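Local coordinates for protein UTP-glucose-1-phosphate uridylyltransferase 2 (PDB 3GUE) that probably catalyses the reaction of UTP with glucose 1-phosphate to give UDP-glucose and diphosphate, and binds UDP-glucose, at residues A450-R455 / L468-G473; G456-K461 / R474-E479. All coordinates share one frame; numbering follows the deposited sequence.

Overall arrangement
The chain enters at Ala450, runs through strand 453-455, turns a corner at Gly456 and Asn457, and continues into strand 458-462. It then passes along strand 468-470 and climbs through strand 475-477 towards strand 480-483. Contact 1 closes a loop from 450-455 to 468-473; contact 2 closes the next, from 456-461 to 474-479. Because the four segments alternate, the two loops cross, as expected for successive coils of a beta-helix. Their centres lie about 10 Å apart. Between them, strands 453-455 and 475-477 pair in parallel, with Arg455 N 2.7 Å from Leu476 O, and together the contacts tie one coil of the C-terminal beta-helix to the next.

Contact 1. Residues A450-R455 / L468-G473; sequences ADVSVR and LIIGSG. Unlike the reference sequence in segment 468-473: Ser472 (reference Asn).
Ser472 lies against Ala450, and its side chain can be followed outward atom by atom. CB rests 3.3 Å from the carbonyl oxygen Ala450 O. OG, turned back beside its own backbone N (chi1 -59°), accepts the bond from Ala450 N at 3.0 Å, with an N-H...O angle of 161°, and lies alongside Ala450 CB. The hydroxyl thus takes up a backbone N-H at the bend, after strand 468-470 and before strand 453-455. The carbonyl of Ala450 is used as well: Gly473 N donates to Ala450 O at 2.7 Å from almost straight ahead of the carbonyl, and Ser472 CA makes a C-H...O contact with the same oxygen. Gly473 takes a positive phi of 85°, a conformation glycine favours, and its CA makes a C-H...O contact of 3.4 Å with Asp451 O. A water donates to Asp451 O and, weakly, to Gly473 O, linking the two segments.

Val452 and Ile470 form the apolar side of the turn. Val452 CG2, beside the backbone N, reaches 3.3 Å from Gly471 O, while both methyl branches meet Ile470 CG2, the nearer being CG2 at 4.0 Å. The two side chains cross at about a right angle, and Ile470 continues inward to touch Ile460 on strand 458-462. Beyond the corner, Ser453 and Arg455 make backbone bonds to the strand 475-477 region. Equivalent corners stacked coil upon coil, with parallel strands on either side, are the signature of the left-handed beta-helix that forms the C-terminal domain of eukaryotic UDP-glucose pyrophosphorylases.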
loop_
_atom_site.group_PDB
_atom_site.type_symbol
_atom_site.label_atom_id
_atom_site.label_comp_id
_atom_site.label_asym_id
_atom_site.label_seq_id
_atom_site.Cartn_x
_atom_site.Cartn_y
_atom_site.Cartn_z
ATOM N N ALA A 450 -2.958 -29.385 10.139
ATOM C CA ALA A 450 -3.009 -29.617 8.698
ATOM C C ALA A 450 -4.413 -29.920 8.151
ATOM O O ALA A 450 -5.278 -30.483 8.844
ATOM C CB ALA A 450 -1.995 -30.722 8.295
ATOM N N ASP A 451 -4.619 -29.490 6.907
ATOM C CA ASP A 451 -5.858 -29.689 6.133
ATOM C C ASP A 451 -7.155 -29.367 6.896
ATOM O O ASP A 451 -8.173 -30.035 6.739
ATOM C CB ASP A 451 -5.863 -31.086 5.494
ATOM C CG ASP A 451 -4.577 -31.370 4.719
ATOM O OD1 ASP A 451 -4.584 -31.292 3.470
ATOM O OD2 ASP A 451 -3.543 -31.641 5.366
ATOM N N VAL A 452 -7.097 -28.337 7.728
ATOM C CA VAL A 452 -8.285 -27.765 8.363
ATOM C C VAL A 452 -9.118 -26.978 7.349
ATOM O O VAL A 452 -8.602 -26.171 6.601
ATOM C CB VAL A 452 -7.899 -26.900 9.591
ATOM C CG1 VAL A 452 -9.097 -26.160 10.150
ATOM C CG2 VAL A 452 -7.303 -27.796 10.671
ATOM N N SER A 453 -10.420 -27.244 7.320
ATOM C CA SER A 453 -11.321 -26.585 6.385
ATOM C C SER A 453 -12.199 -25.605 7.156
ATOM O O SER A 453 -12.925 -26.006 8.067
ATOM C CB SER A 453 -12.161 -27.643 5.640
ATOM O OG SER A 453 -13.270 -27.074 4.958
ATOM N N VAL A 454 -12.098 -24.315 6.839
ATOM C CA VAL A 454 -12.958 -23.314 7.522
ATOM C C VAL A 454 -14.119 -22.900 6.588
ATOM O O VAL A 454 -13.891 -22.491 5.436
ATOM C CB VAL A 454 -12.167 -22.076 8.061
ATOM C CG1 VAL A 454 -13.098 -21.021 8.603
ATOM C CG2 VAL A 454 -11.131 -22.457 9.112
ATOM N N ARG A 455 -15.353 -23.028 7.086
ATOM C CA ARG A 455 -16.539 -22.834 6.263
ATOM C C ARG A 455 -17.574 -21.922 6.936
ATOM O O ARG A 455 -17.889 -22.078 8.135
ATOM C CB ARG A 455 -17.205 -24.181 5.965
ATOM C CG ARG A 455 -16.349 -25.154 5.202
ATOM C CD ARG A 455 -16.923 -26.567 5.282
ATOM N NE ARG A 455 -15.980 -27.516 4.696
ATOM C CZ ARG A 455 -16.207 -28.810 4.487
ATOM N NH1 ARG A 455 -17.363 -29.367 4.811
ATOM N NH2 ARG A 455 -15.250 -29.551 3.956
ATOM N N LEU A 468 -4.587 -23.547 22.062
ATOM C CA LEU A 468 -5.623 -24.394 21.489
ATOM C C LEU A 468 -5.181 -24.932 20.121
ATOM O O LEU A 468 -5.025 -24.171 19.144
ATOM C CB LEU A 468 -6.926 -23.590 21.362
ATOM C CG LEU A 468 -8.180 -24.134 20.665
ATOM C CD1 LEU A 468 -8.642 -25.434 21.325
ATOM C CD2 LEU A 468 -9.283 -23.096 20.731
ATOM N N ILE A 469 -4.970 -26.240 20.047
ATOM C CA ILE A 469 -4.580 -26.835 18.772
ATOM C C ILE A 469 -5.838 -27.255 18.044
ATOM O O ILE A 469 -6.726 -27.884 18.628
ATOM C CB ILE A 469 -3.582 -28.020 18.912
ATOM C CG1 ILE A 469 -2.261 -27.546 19.508
ATOM C CG2 ILE A 469 -3.290 -28.654 17.548
ATOM C CD1 ILE A 469 -1.569 -28.598 20.248
ATOM N N ILE A 470 -5.933 -26.866 16.780
ATOM C CA ILE A 470 -7.027 -27.340 15.946
ATOM C C ILE A 470 -6.536 -28.567 15.162
ATOM O O ILE A 470 -5.731 -28.450 14.233
ATOM C CB ILE A 470 -7.631 -26.215 15.019
ATOM C CG1 ILE A 470 -7.978 -24.938 15.816
ATOM C CG2 ILE A 470 -8.842 -26.751 14.240
ATOM C CD1 ILE A 470 -8.999 -25.130 16.992
ATOM N N GLY A 471 -7.018 -29.736 15.562
ATOM C CA GLY A 471 -6.595 -31.016 14.976
ATOM C C GLY A 471 -6.562 -31.022 13.455
ATOM O O GLY A 471 -7.379 -30.370 12.794
ATOM N N SER A 472 -5.611 -31.754 12.895
ATOM C CA SER A 472 -5.511 -31.910 11.443
ATOM C C SER A 472 -6.781 -32.555 10.841
ATOM O O SER A 472 -7.318 -33.512 11.381
ATOM C CB SER A 472 -4.242 -32.691 11.083
ATOM O OG SER A 472 -3.083 -32.021 11.574
ATOM N N GLY A 473 -7.295 -31.979 9.759
ATOM C CA GLY A 473 -8.494 -32.501 9.101
ATOM C C GLY A 473 -9.805 -32.011 9.701
ATOM O O GLY A 473 -10.875 -32.347 9.200
HETATM O O HOH W 1 -10.680 -30.822 6.309
#

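Contact 2. Residues G456-K461 / R474-E479; sequences GNVVIK and RVLDNE
Val458 and Leu476 meet inside a corner of the C-terminal parallel beta-helix, where the chain leaves one face and begins the next. Val458 CG2, beside its own backbone N with CG1 anti to that N (chi1 170°), lies 3.3 Å from Leu476 O and 3.9 Å from Leu476 CB, the side chains crossing at about a right angle. Farther in, Leu476 CD1 reaches Ile460 CD1 at 3.8 Å, extending the apolar core between the faces.

The backbones are joined at the outer rim. Val459 N donates to Glu479 O at 3.0 Å, in the carbonyl plane, and Val458 CA makes a C-H...O contact with that oxygen. At the bend, Asn478 OD1 accepts from Asn457 N at 3.1 Å; the bond is straight at the hydrogen (169°), but the donor sits above the carbonyl plane (72° out). Gly456, at positive phi, lets the amide of Asn478 approach, ND2 lying 3.3 Å from Gly456 CA.

In the next shell, Gly456 and Val458 are backbone-bonded to strand 437-443. Within 474-479, Arg474 NH2 salt-bridges Glu479 OE2 (3.1 Å), in the guanidinium plane but from above the carboxylate plane; Leu476 CD2 lies over one guanidinium face, offset toward its rim.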
loop_
_atom_site.group_PDB
_atom_site.type_symbol
_atom_site.label_atom_id
_atom_site.label_comp_id
_atom_site.label_asym_id
_atom_site.label_seq_id
_atom_site.Cartn_x
_atom_site.Cartn_y
_atom_site.Cartn_z
ATOM N N GLY A 456 -18.128 -21.007 6.151
ATOM C CA GLY A 456 -19.182 -20.109 6.641
ATOM C C GLY A 456 -18.613 -19.058 7.576
ATOM O O GLY A 456 -17.596 -18.451 7.248
ATOM N N ASN A 457 -19.300 -18.830 8.702
ATOM C CA ASN A 457 -18.853 -17.935 9.773
ATOM C C ASN A 457 -18.280 -18.664 11.002
ATOM O O ASN A 457 -19.041 -19.181 11.840
ATOM C CB ASN A 457 -19.998 -17.019 10.215
ATOM C CG ASN A 457 -20.443 -16.067 9.114
ATOM O OD1 ASN A 457 -21.628 -15.825 8.926
ATOM N ND2 ASN A 457 -19.488 -15.541 8.374
ATOM N N VAL A 458 -16.951 -18.684 11.121
ATOM C CA VAL A 458 -16.263 -19.421 12.189
ATOM C C VAL A 458 -15.659 -18.519 13.271
ATOM O O VAL A 458 -14.950 -17.560 12.967
ATOM C CB VAL A 458 -15.210 -20.394 11.609
ATOM C CG1 VAL A 458 -14.286 -21.008 12.706
ATOM C CG2 VAL A 458 -15.908 -21.492 10.837
ATOM N N VAL A 459 -15.943 -18.843 14.537
ATOM C CA VAL A 459 -15.287 -18.191 15.668
ATOM C C VAL A 459 -14.427 -19.216 16.463
ATOM O O VAL A 459 -14.872 -20.348 16.745
ATOM C CB VAL A 459 -16.315 -17.446 16.597
ATOM C CG1 VAL A 459 -15.606 -16.722 17.758
ATOM C CG2 VAL A 459 -17.179 -16.435 15.790
ATOM N N ILE A 460 -13.199 -18.825 16.812
ATOM C CA ILE A 460 -12.332 -19.658 17.658
ATOM C C ILE A 460 -11.769 -18.816 18.810
ATOM O O ILE A 460 -10.885 -17.992 18.586
ATOM C CB ILE A 460 -11.154 -20.321 16.846
ATOM C CG1 ILE A 460 -11.666 -21.038 15.584
ATOM C CG2 ILE A 460 -10.345 -21.306 17.733
ATOM C CD1 ILE A 460 -10.537 -21.683 14.696
ATOM N N LYS A 461 -12.268 -19.051 20.031
ATOM C CA LYS A 461 -11.838 -18.353 21.244
ATOM C C LYS A 461 -11.154 -19.271 22.253
ATOM O O LYS A 461 -11.771 -20.207 22.774
ATOM C CB LYS A 461 -13.045 -17.739 21.953
ATOM C CG LYS A 461 -13.407 -16.348 21.530
ATOM C CD LYS A 461 -14.247 -15.697 22.645
ATOM C CE LYS A 461 -14.290 -14.185 22.505
ATOM N NZ LYS A 461 -13.063 -13.553 23.081
ATOM N N ARG A 474 -9.728 -31.233 10.783
ATOM C CA ARG A 474 -10.920 -30.612 11.403
ATOM C C ARG A 474 -11.696 -29.742 10.410
ATOM O O ARG A 474 -11.129 -28.868 9.757
ATOM C CB ARG A 474 -10.509 -29.762 12.611
ATOM C CG ARG A 474 -11.652 -29.055 13.332
ATOM C CD ARG A 474 -12.241 -29.926 14.419
ATOM N NE ARG A 474 -13.357 -29.277 15.115
ATOM C CZ ARG A 474 -13.249 -28.621 16.267
ATOM N NH1 ARG A 474 -12.074 -28.518 16.885
ATOM N NH2 ARG A 474 -14.320 -28.069 16.805
ATOM N N VAL A 475 -12.987 -30.011 10.286
ATOM C CA VAL A 475 -13.901 -29.145 9.525
ATOM C C VAL A 475 -14.634 -28.218 10.506
ATOM O O VAL A 475 -15.360 -28.673 11.399
ATOM C CB VAL A 475 -14.960 -29.961 8.700
ATOM C CG1 VAL A 475 -15.930 -28.996 7.989
ATOM C CG2 VAL A 475 -14.299 -30.905 7.708
ATOM N N LEU A 476 -14.431 -26.920 10.342
ATOM C CA LEU A 476 -15.181 -25.934 11.089
ATOM C C LEU A 476 -16.186 -25.286 10.157
ATOM O O LEU A 476 -15.836 -24.444 9.312
ATOM C CB LEU A 476 -14.254 -24.895 11.697
ATOM C CG LEU A 476 -13.303 -25.383 12.783
ATOM C CD1 LEU A 476 -12.109 -24.480 12.741
ATOM C CD2 LEU A 476 -13.977 -25.404 14.178
ATOM N N ASP A 477 -17.436 -25.702 10.325
ATOM C CA ASP A 477 -18.517 -25.338 9.419
ATOM C C ASP A 477 -19.538 -24.464 10.153
ATOM O O ASP A 477 -20.374 -24.987 10.909
ATOM C CB ASP A 477 -19.185 -26.626 8.929
ATOM C CG ASP A 477 -20.147 -26.397 7.778
ATOM O OD1 ASP A 477 -20.347 -25.237 7.366
ATOM O OD2 ASP A 477 -20.702 -27.404 7.284
ATOM N N ASN A 478 -19.460 -23.147 9.948
ATOM C CA ASN A 478 -20.338 -22.206 10.648
ATOM C C ASN A 478 -20.386 -22.422 12.177
ATOM O O ASN A 478 -21.448 -22.305 12.821
ATOM C CB ASN A 478 -21.742 -22.252 10.026
ATOM C CG ASN A 478 -21.934 -21.180 9.009
ATOM O OD1 ASN A 478 -22.054 -20.001 9.354
ATOM N ND2 ASN A 478 -21.907 -21.563 7.731
ATOM N N GLU A 479 -19.222 -22.733 12.743
ATOM C CA GLU A 479 -19.102 -23.169 14.131
ATOM C C GLU A 479 -18.432 -22.101 14.988
ATOM O O GLU A 479 -17.581 -21.353 14.514
ATOM C CB GLU A 479 -18.296 -24.469 14.166
ATOM C CG GLU A 479 -17.971 -25.056 15.531
ATOM C CD GLU A 479 -17.371 -26.469 15.429
ATOM O OE1 GLU A 479 -16.996 -26.883 14.312
ATOM O OE2 GLU A 479 -17.293 -27.169 16.462
HETATM O O HOH W 2 -23.241 -18.181 10.699
HETATM O O HOH W 3 -21.563 -18.888 13.277
#